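PDB 4I3F: serine hydrolase CCSP0084 from Cycloclasticus sp. P1, which probably hydrolyses ester or carbon-carbon bonds, as an alpha/beta-hydrolase-fold relative of the meta-cleavage product hydrolases of aromatic hydrocarbon breakdown. Local coordinates for residues Tyr65-Leu70 / Cys76-Ile81; Phe35-Gly40 / Ala57-Asn62; Leu231-Leu236 / Ala259-Asp264. All blocks are in the same frame, centred on the assembly; numbering follows the deposited sequence. Where two conformers were deposited one is given.

Contact 1 of 3, residues Tyr65-Leu70 / Cys76-Ile81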
loop_
_atom_site.group_PDB
_atom_site.type_symbol
_atom_site.label_atom_id
_atom_site.label_comp_id
_atom_site.label_asym_id
_atom_site.label_seq_id
_atom_site.Cartn_x
_atom_site.Cartn_y
_atom_site.Cartn_z
ATOM N N TYR A 65 11.290 -4.655 5.545
ATOM C CA TYR A 65 12.638 -4.173 5.257
ATOM C C TYR A 65 12.772 -2.671 5.462
ATOM O O TYR A 65 13.841 -2.170 5.832
ATOM C CB TYR A 65 13.025 -4.533 3.829
ATOM C CG TYR A 65 13.000 -6.011 3.598
ATOM C CD1 TYR A 65 11.992 -6.597 2.848
ATOM C CD2 TYR A 65 13.957 -6.831 4.174
ATOM C CE1 TYR A 65 11.958 -7.960 2.648
ATOM C CE2 TYR A 65 13.932 -8.190 3.982
ATOM C CZ TYR A 65 12.931 -8.751 3.220
ATOM O OH TYR A 65 12.913 -10.113 3.032
ATOM N N ALA A 66 11.687 -1.958 5.205
ATOM C CA ALA A 66 11.670 -0.508 5.313
ATOM C C ALA A 66 11.598 -0.051 6.765
ATOM O O ALA A 66 12.209 0.952 7.129
ATOM C CB ALA A 66 10.498 0.049 4.541
ATOM N N LEU A 67 10.851 -0.790 7.584
ATOM C CA LEU A 67 10.625 -0.408 8.983
ATOM C C LEU A 67 11.900 -0.228 9.814
ATOM O O LEU A 67 12.070 0.823 10.429
ATOM C CB LEU A 67 9.660 -1.376 9.687
ATOM C CG LEU A 67 8.184 -1.347 9.308
ATOM C CD1 LEU A 67 7.441 -2.397 10.101
ATOM C CD2 LEU A 67 7.575 0.018 9.539
ATOM N N PRO A 68 12.793 -1.241 9.844
ATOM C CA PRO A 68 13.996 -1.071 10.670
ATOM C C PRO A 68 14.854 0.078 10.186
ATOM O O PRO A 68 15.470 0.768 11.001
ATOM C CB PRO A 68 14.765 -2.384 10.456
ATOM C CG PRO A 68 13.757 -3.359 10.012
ATOM C CD PRO A 68 12.779 -2.567 9.195
ATOM N N PHE A 69 14.894 0.279 8.872
ATOM C CA PHE A 69 15.719 1.333 8.305
ATOM C C PHE A 69 15.174 2.705 8.672
ATOM O O PHE A 69 15.913 3.556 9.178
ATOM C CB PHE A 69 15.802 1.192 6.783
ATOM C CG PHE A 69 16.654 2.240 6.133
ATOM C CD1 PHE A 69 18.036 2.161 6.187
ATOM C CD2 PHE A 69 16.074 3.316 5.480
ATOM C CE1 PHE A 69 18.825 3.131 5.596
ATOM C CE2 PHE A 69 16.861 4.285 4.888
ATOM C CZ PHE A 69 18.231 4.192 4.940
ATOM N N LEU A 70 13.885 2.916 8.416
ATOM C CA LEU A 70 13.260 4.211 8.671
ATOM C C LEU A 70 13.177 4.507 10.169
ATOM O O LEU A 70 13.256 5.664 10.588
ATOM C CB LEU A 70 11.882 4.284 8.025
ATOM C CG LEU A 70 11.861 4.249 6.497
ATOM C CD1 LEU A 70 10.443 4.021 6.003
ATOM C CD2 LEU A 70 12.393 5.549 5.939
ATOM N N CYS A 76 7.640 4.869 12.995
ATOM C CA CYS A 76 6.904 4.187 11.935
ATOM C C CYS A 76 5.663 3.480 12.452
ATOM O O CYS A 76 5.729 2.747 13.439
ATOM C CB CYS A 76 7.808 3.171 11.242
ATOM S SG CYS A 76 9.199 3.925 10.373
ATOM N N LEU A 77 4.538 3.698 11.770
ATOM C CA LEU A 77 3.303 2.975 12.048
ATOM C C LEU A 77 2.899 2.235 10.774
ATOM O O LEU A 77 2.740 2.851 9.721
ATOM C CB LEU A 77 2.193 3.936 12.489
ATOM C CG LEU A 77 2.529 4.747 13.744
ATOM C CD1 LEU A 77 3.137 6.096 13.388
ATOM C CD2 LEU A 77 1.296 4.919 14.624
ATOM N N ALA A 78 2.758 0.914 10.867
ATOM C CA ALA A 78 2.386 0.101 9.705
ATOM C C ALA A 78 1.249 -0.837 10.074
ATOM O O ALA A 78 1.482 -1.930 10.592
ATOM C CB ALA A 78 3.586 -0.699 9.208
ATOM N N PRO A 79 0.007 -0.409 9.829
ATOM C CA PRO A 79 -1.123 -1.260 10.212
ATOM C C PRO A 79 -1.509 -2.261 9.126
ATOM O O PRO A 79 -1.258 -2.013 7.940
ATOM C CB PRO A 79 -2.256 -0.248 10.370
ATOM C CG PRO A 79 -1.923 0.823 9.308
ATOM C CD PRO A 79 -0.419 0.937 9.391
ATOM N N ASP A 80 -2.112 -3.376 9.531
ATOM C CA ASP A 80 -2.863 -4.190 8.585
ATOM C C ASP A 80 -4.087 -3.362 8.218
ATOM O O ASP A 80 -4.820 -2.883 9.089
ATOM C CB ASP A 80 -3.303 -5.529 9.190
ATOM C CG ASP A 80 -2.158 -6.528 9.343
ATOM O OD1 ASP A 80 -1.014 -6.230 8.933
ATOM O OD2 ASP A 80 -2.413 -7.632 9.876
ATOM N N ILE A 81 -4.293 -3.171 6.924
ATOM C CA ILE A 81 -5.400 -2.361 6.438
ATOM C C ILE A 81 -6.675 -3.185 6.595
ATOM O O ILE A 81 -6.638 -4.416 6.532
ATOM C CB ILE A 81 -5.108 -1.909 4.989
ATOM C CG1 ILE A 81 -3.899 -0.972 4.986
ATOM C CG2 ILE A 81 -6.290 -1.198 4.360
ATOM C CD1 ILE A 81 -3.393 -0.637 3.594
#
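Ala78, whose methyl is met by Leu67 of the facing helix, carries a carbonyl oxygen gripped from the next strand: the side-chain ND2 of Asn37 bonds to it, and Ala78 and Asn37 also pair through their backbones. With backbone groups paired within the sheet, strand 76-79 meets helix 66-70 through the side chains of Cys76 and Ala78, with no hydrogen bond between them. This illustrates how an alpha/beta hydrolase fold dresses its sheet: the helix lies in the beta-alpha-beta crossover that joins strand 46-50 to strand 75-79, and it runs nearly antiparallel to the latter, at 164°, with the two axes 9.3 Å apart.

Two leucines one helical turn apart make the contact, in different ways. Leu67 reaches across with a branch end. Its CB does not aim at the strand, but with CD1 continuing the chain (chi2 179°) the other branch, CD2, is turned to the strand, 3.6 Å from Cys76 CB and 4.1 Å from Ala78 CB, so that one methyl spans two strand residues. Leu67 was modelled in two conformers, and these distances belong to one of them. Leu70 touches through the root of its side chain, while its methyls lead away from the sulfur. Between the two inward-pointing residues of the strand, Leu77 turns to the other face of the sheet, onto Lys114 and Ile116. On the far side of the helix, Phe69 packs against helix 286-298.

Cys76 completes the join: with SG anti to its own carbonyl carbon (chi1 -65°), the sulfur comes to rest 3.6 Å from Leu70 CB.

Contact 2 of 3, residues Phe35-Gly40 / Ala57-Asn62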
loop_
_atom_site.group_PDB
_atom_site.type_symbol
_atom_site.label_atom_id
_atom_site.label_comp_id
_atom_site.label_asym_id
_atom_site.label_seq_id
_atom_site.Cartn_x
_atom_site.Cartn_y
_atom_site.Cartn_z
ATOM N N PHE A 35 -4.721 -4.229 13.684
ATOM C CA PHE A 35 -3.436 -4.777 14.095
ATOM C C PHE A 35 -2.357 -3.813 13.631
ATOM O O PHE A 35 -2.320 -3.435 12.460
ATOM C CB PHE A 35 -3.216 -6.161 13.493
ATOM C CG PHE A 35 -1.905 -6.780 13.890
ATOM C CD1 PHE A 35 -1.741 -7.335 15.154
ATOM C CD2 PHE A 35 -0.834 -6.787 13.006
ATOM C CE1 PHE A 35 -0.539 -7.898 15.533
ATOM C CE2 PHE A 35 0.372 -7.348 13.374
ATOM C CZ PHE A 35 0.524 -7.906 14.640
ATOM N N LEU A 36 -1.496 -3.401 14.555
ATOM C CA LEU A 36 -0.537 -2.344 14.274
ATOM C C LEU A 36 0.898 -2.773 14.549
ATOM O O LEU A 36 1.205 -3.302 15.613
ATOM C CB LEU A 36 -0.869 -1.120 15.126
ATOM C CG LEU A 36 0.073 0.071 14.977
ATOM C CD1 LEU A 36 -0.063 0.688 13.596
ATOM C CD2 LEU A 36 -0.180 1.095 16.070
ATOM N N ASN A 37 1.773 -2.558 13.575
ATOM C CA ASN A 37 3.210 -2.658 13.816
ATOM C C ASN A 37 3.809 -1.262 14.016
ATOM O O ASN A 37 3.467 -0.336 13.283
ATOM C CB ASN A 37 3.896 -3.320 12.628
ATOM C CG ASN A 37 3.350 -4.705 12.333
ATOM O OD1 ASN A 37 3.750 -5.680 12.954
ATOM N ND2 ASN A 37 2.448 -4.796 11.361
ATOM N N GLU A 38 4.692 -1.118 15.001
ATOM C CA GLU A 38 5.357 0.157 15.262
ATOM C C GLU A 38 6.855 -0.013 15.473
ATOM O O GLU A 38 7.307 -1.010 16.028
ATOM C CB GLU A 38 4.786 0.815 16.519
ATOM C CG GLU A 38 3.553 1.650 16.305
ATOM C CD GLU A 38 3.106 2.317 17.588
ATOM O OE1 GLU A 38 2.529 1.618 18.446
ATOM O OE2 GLU A 38 3.349 3.530 17.741
ATOM N N ALA A 39 7.627 0.984 15.066
ATOM C CA ALA A 39 9.043 1.022 15.423
ATOM C C ALA A 39 9.458 2.479 15.562
ATOM O O ALA A 39 8.758 3.366 15.067
ATOM C CB ALA A 39 9.880 0.314 14.374
ATOM N N GLY A 40 10.587 2.719 16.226
ATOM C CA GLY A 40 11.080 4.071 16.420
ATOM C C GLY A 40 10.098 4.914 17.213
ATOM O O GLY A 40 9.923 6.100 16.941
ATOM N N ALA A 57 -2.055 -10.154 1.605
ATOM C CA ALA A 57 -1.253 -8.988 1.970
ATOM C C ALA A 57 -1.445 -8.596 3.432
ATOM O O ALA A 57 -2.536 -8.748 3.989
ATOM C CB ALA A 57 -1.582 -7.803 1.080
ATOM N N ASN A 58 -0.372 -8.102 4.041
ATOM C CA ASN A 58 -0.441 -7.481 5.363
ATOM C C ASN A 58 0.693 -6.471 5.501
ATOM O O ASN A 58 1.497 -6.312 4.577
ATOM C CB ASN A 58 -0.481 -8.528 6.504
ATOM C CG ASN A 58 0.862 -9.256 6.728
ATOM O OD1 ASN A 58 1.026 -9.973 7.715
ATOM N ND2 ASN A 58 1.811 -9.062 5.836
ATOM N N ALA A 59 0.758 -5.782 6.634
ATOM C CA ALA A 59 1.758 -4.732 6.820
ATOM C C ALA A 59 3.177 -5.272 6.716
ATOM O O ALA A 59 3.999 -4.759 5.961
ATOM C CB ALA A 59 1.551 -4.038 8.152
ATOM N N MET A 60 3.478 -6.311 7.484
ATOM C CA MET A 60 4.855 -6.770 7.556
ATOM C C MET A 60 5.376 -7.364 6.251
ATOM O O MET A 60 6.557 -7.211 5.947
ATOM C CB MET A 60 5.053 -7.733 8.723
ATOM C CG MET A 60 4.959 -7.038 10.066
ATOM S SD MET A 60 6.015 -5.578 10.121
ATOM C CE MET A 60 7.604 -6.393 10.098
ATOM N N SER A 61 4.516 -8.026 5.473
ATOM C CA SER A 61 4.983 -8.632 4.218
ATOM C C SER A 61 5.477 -7.544 3.266
ATOM O O SER A 61 6.409 -7.764 2.485
ATOM C CB SER A 61 3.898 -9.489 3.548
ATOM O OG SER A 61 2.820 -8.693 3.097
ATOM N N ASN A 62 4.870 -6.367 3.359
ATOM C CA ASN A 62 5.272 -5.223 2.557
ATOM C C ASN A 62 6.454 -4.476 3.151
ATOM O O ASN A 62 7.388 -4.120 2.437
ATOM C CB ASN A 62 4.119 -4.228 2.443
ATOM C CG ASN A 62 3.144 -4.576 1.355
ATOM O OD1 ASN A 62 2.786 -3.728 0.529
ATOM N ND2 ASN A 62 2.685 -5.820 1.351
HETATM O O HOH W 1 1.530 -7.133 9.720
#
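Strand 35-39 reaches Ala59 and Met60 through one residue, Asn37, and following the chain shows why. Phe35 points to the same side but packs on Thr24, Asn26 and Leu86 instead, and Leu36 turns to the opposite face of the sheet. Asn37 then aims its amide at the first turn of helix 59-62.

The amide is met in two ways. Met60 lies across its flat side: the thioether SD stands almost straight above Asn37 CG at 3.6 Å, and Met60 CG approaches Asn37 OD1 to 3.4 Å. Met60 can do this because its chain folds back at chi2 (-50°) and chi3 (-69°). The nitrogen end, meanwhile, comes down beside the methyl of Ala59, with ND2 to CB at 3.4 Å.

No direct hydrogen bond joins the segments; a water does the work. It accepts from Asn37 ND2 at 3.0 Å and from Met60 N at 3.1 Å, giving a partner to a backbone N-H of the kind that the first turn of any helix leaves without a carbonyl. As ND2 also donates to Ala78 O, the amide is held against rotation from two sides. A leucine in place of Asn37 would probably leave the bridging water without its strand-side donor and cost Ala78 O its side-chain partner.

Glu38 packs on Leu77 and is bound by Lys114 (salt bridge) and His75 (hydrogen bond), after which Ala39 pairs with Cys76. The strand therefore lies between strands 23-29 and 75-79, antiparallel to both, while helix 59-63, preceded by Asn58 as N-cap and tied by Ala59 N to Asp80 OD1, lies over the face of the sheet where Asn37 and Ala78 adjoin, Ala59 touching Ala78.

Contact 3 of 3, residues Leu231-Leu236 / Ala259-Asp264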
loop_
_atom_site.group_PDB
_atom_site.type_symbol
_atom_site.label_atom_id
_atom_site.label_comp_id
_atom_site.label_asym_id
_atom_site.label_seq_id
_atom_site.Cartn_x
_atom_site.Cartn_y
_atom_site.Cartn_z
ATOM N N LEU A 231 -9.358 9.750 -8.595
ATOM C CA LEU A 231 -9.807 11.078 -8.189
ATOM C C LEU A 231 -9.918 11.937 -9.431
ATOM O O LEU A 231 -9.231 11.673 -10.428
ATOM C CB LEU A 231 -8.826 11.709 -7.208
ATOM C CG LEU A 231 -8.786 11.096 -5.807
ATOM C CD1 LEU A 231 -7.576 11.602 -5.041
ATOM C CD2 LEU A 231 -10.071 11.410 -5.054
ATOM N N SER A 232 -10.771 12.953 -9.363
ATOM C CA SER A 232 -10.974 13.886 -10.475
ATOM C C SER A 232 -9.758 14.787 -10.632
ATOM O O SER A 232 -8.920 14.861 -9.733
ATOM C CB SER A 232 -12.216 14.739 -10.237
ATOM O OG SER A 232 -12.009 15.671 -9.192
ATOM N N ASP A 233 -9.639 15.459 -11.775
ATOM C CA ASP A 233 -8.495 16.339 -11.976
ATOM C C ASP A 233 -8.475 17.451 -10.932
ATOM O O ASP A 233 -7.413 17.777 -10.394
ATOM C CB ASP A 233 -8.490 16.936 -13.387
ATOM C CG ASP A 233 -8.199 15.908 -14.459
ATOM O OD1 ASP A 233 -7.821 14.773 -14.114
ATOM O OD2 ASP A 233 -8.344 16.242 -15.657
ATOM N N ASP A 234 -9.647 18.012 -10.630
ATOM C CA ASP A 234 -9.739 19.073 -9.633
ATOM C C ASP A 234 -9.237 18.590 -8.275
ATOM O O ASP A 234 -8.466 19.287 -7.616
ATOM C CB ASP A 234 -11.171 19.613 -9.524
ATOM C CG ASP A 234 -11.546 20.519 -10.686
ATOM O OD1 ASP A 234 -10.632 20.972 -11.411
ATOM O OD2 ASP A 234 -12.755 20.791 -10.870
ATOM N N GLU A 235 -9.672 17.397 -7.866
ATOM C CA GLU A 235 -9.212 16.799 -6.609
ATOM C C GLU A 235 -7.694 16.632 -6.591
ATOM O O GLU A 235 -7.028 17.005 -5.624
ATOM C CB GLU A 235 -9.898 15.450 -6.371
ATOM C CG GLU A 235 -11.358 15.595 -5.948
ATOM C CD GLU A 235 -12.098 14.272 -5.892
ATOM O OE1 GLU A 235 -11.832 13.401 -6.741
ATOM O OE2 GLU A 235 -12.954 14.112 -4.999
ATOM N N LEU A 236 -7.150 16.062 -7.661
ATOM C CA LEU A 236 -5.708 15.864 -7.757
ATOM C C LEU A 236 -4.966 17.195 -7.784
ATOM O O LEU A 236 -3.924 17.322 -7.141
ATOM C CB LEU A 236 -5.354 15.034 -8.990
ATOM C CG LEU A 236 -5.788 13.575 -8.958
ATOM C CD1 LEU A 236 -5.646 12.942 -10.344
ATOM C CD2 LEU A 236 -4.955 12.815 -7.939
ATOM N N ALA A 259 1.738 6.592 -13.136
ATOM C CA ALA A 259 2.615 7.498 -12.412
ATOM C C ALA A 259 2.724 8.800 -13.181
ATOM O O ALA A 259 2.680 9.890 -12.594
ATOM C CB ALA A 259 3.990 6.868 -12.192
ATOM N N TYR A 260 2.870 8.693 -14.498
ATOM C CA TYR A 260 2.942 9.877 -15.345
ATOM C C TYR A 260 1.664 10.712 -15.266
ATOM O O TYR A 260 1.711 11.949 -15.293
ATOM C CB TYR A 260 3.167 9.466 -16.793
ATOM C CG TYR A 260 4.484 8.769 -17.079
ATOM C CD1 TYR A 260 4.679 8.110 -18.286
ATOM C CD2 TYR A 260 5.532 8.782 -16.167
ATOM C CE1 TYR A 260 5.875 7.474 -18.574
ATOM C CE2 TYR A 260 6.733 8.136 -16.457
ATOM C CZ TYR A 260 6.894 7.497 -17.652
ATOM O OH TYR A 260 8.096 6.877 -17.950
ATOM N N TYR A 261 0.521 10.033 -15.204
ATOM C CA TYR A 261 -0.785 10.680 -15.088
ATOM C C TYR A 261 -0.854 11.481 -13.797
ATOM O O TYR A 261 -1.290 12.645 -13.797
ATOM C CB TYR A 261 -1.865 9.596 -15.057
ATOM C CG TYR A 261 -3.295 10.090 -15.043
ATOM C CD1 TYR A 261 -4.016 10.219 -16.218
ATOM C CD2 TYR A 261 -3.930 10.406 -13.847
ATOM C CE1 TYR A 261 -5.333 10.659 -16.206
ATOM C CE2 TYR A 261 -5.239 10.854 -13.829
ATOM C CZ TYR A 261 -5.935 10.974 -15.003
ATOM O OH TYR A 261 -7.247 11.410 -14.978
ATOM N N LEU A 262 -0.443 10.850 -12.699
ATOM C CA LEU A 262 -0.521 11.487 -11.393
ATOM C C LEU A 262 0.401 12.702 -11.311
ATOM O O LEU A 262 -0.031 13.783 -10.888
ATOM C CB LEU A 262 -0.253 10.488 -10.266
ATOM C CG LEU A 262 -1.346 9.423 -10.114
ATOM C CD1 LEU A 262 -0.913 8.292 -9.197
ATOM C CD2 LEU A 262 -2.646 10.038 -9.599
ATOM N N ILE A 263 1.647 12.567 -11.753
ATOM C CA ILE A 263 2.538 13.727 -11.647
ATOM C C ILE A 263 2.154 14.867 -12.599
ATOM O O ILE A 263 2.521 16.021 -12.366
ATOM C CB ILE A 263 4.059 13.359 -11.695
ATOM C CG1 ILE A 263 4.500 12.878 -13.075
ATOM C CG2 ILE A 263 4.408 12.326 -10.630
ATOM C CD1 ILE A 263 5.257 13.928 -13.843
ATOM N N ASP A 264 1.369 14.569 -13.636
ATOM C CA ASP A 264 0.885 15.618 -14.533
ATOM C C ASP A 264 -0.194 16.458 -13.854
ATOM O O ASP A 264 -0.495 17.567 -14.297
ATOM C CB ASP A 264 0.313 15.020 -15.825
ATOM C CG ASP A 264 0.117 16.059 -16.919
ATOM O OD1 ASP A 264 1.067 16.812 -17.218
ATOM O OD2 ASP A 264 -0.994 16.127 -17.486
HETATM O O HOH W 2 -8.394 12.480 -12.932
#
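Tyr261 sets its ring against Leu236, whose CD1 methyl comes within 4.1 Å of Tyr261 CE2 at a slant, with the two side chains crossing at about a right angle. The ring gets there by a first torsion that places CG anti to the backbone N (chi1 -176°), carrying it out across to helix 233-236. Leu236 divides its two methyls between two partners: CD1 goes to the tyrosine, while CD2 meets Leu262 CD2 at 4.0 Å, deeper in the interface. Leu262 in turn leans on Leu132 of helix 126-137.

Toward solvent the chemistry becomes polar. Asp233 OD1 lies 3.5 Å from Tyr261 OH, with the carboxylate and ring planes 54° apart, and a water joins them more tightly. It donates to Leu231 O at 2.8 Å and to Asp233 OD1 at 2.6 Å, and also hydrogen-bonds Tyr261 OH at 2.6 Å, sitting at the ring's edge in its plane. The same Asp233 oxygen forms a salt bridge with Arg265, which makes a cation-pi contact with the Tyr261 ring; one arginine thus binds both members of the pair and would probably help to hold the carboxylate charged.

Beside this polar cluster, the start of helix 233-236 is fixed by reciprocal bonds. Glu235 N donates to Ser232 OG, and Ser232 N returns a nearly straight bond (N-H...O 165°) to the anti lone pair of Glu235 OE1. The exchange is a capping box, here starting the short helix that leads to strand 243-248; helix 257-265 is the next crossover helix, carrying the alpha/beta hydrolase sheet on to its outermost strand 269-274.

In the fold
Contacts 1 and 2 are two halves of one buried region, their centres 5 Å apart. They place consecutive short helices, 59-63 and 66-70, against the neighbouring strands 32-39 and 75-79, which are themselves joined by backbone hydrogen bonds. Contact 1 is wholly apolar, whereas contact 2 inserts an amide and a water beside a helix start. Contact 3 lies on the opposite side of the chain's centre, about 26 and 28 Å from the other two, centre to centre. There helix meets helix, and the interface grades from buried leucines to charged groups and water at the surface.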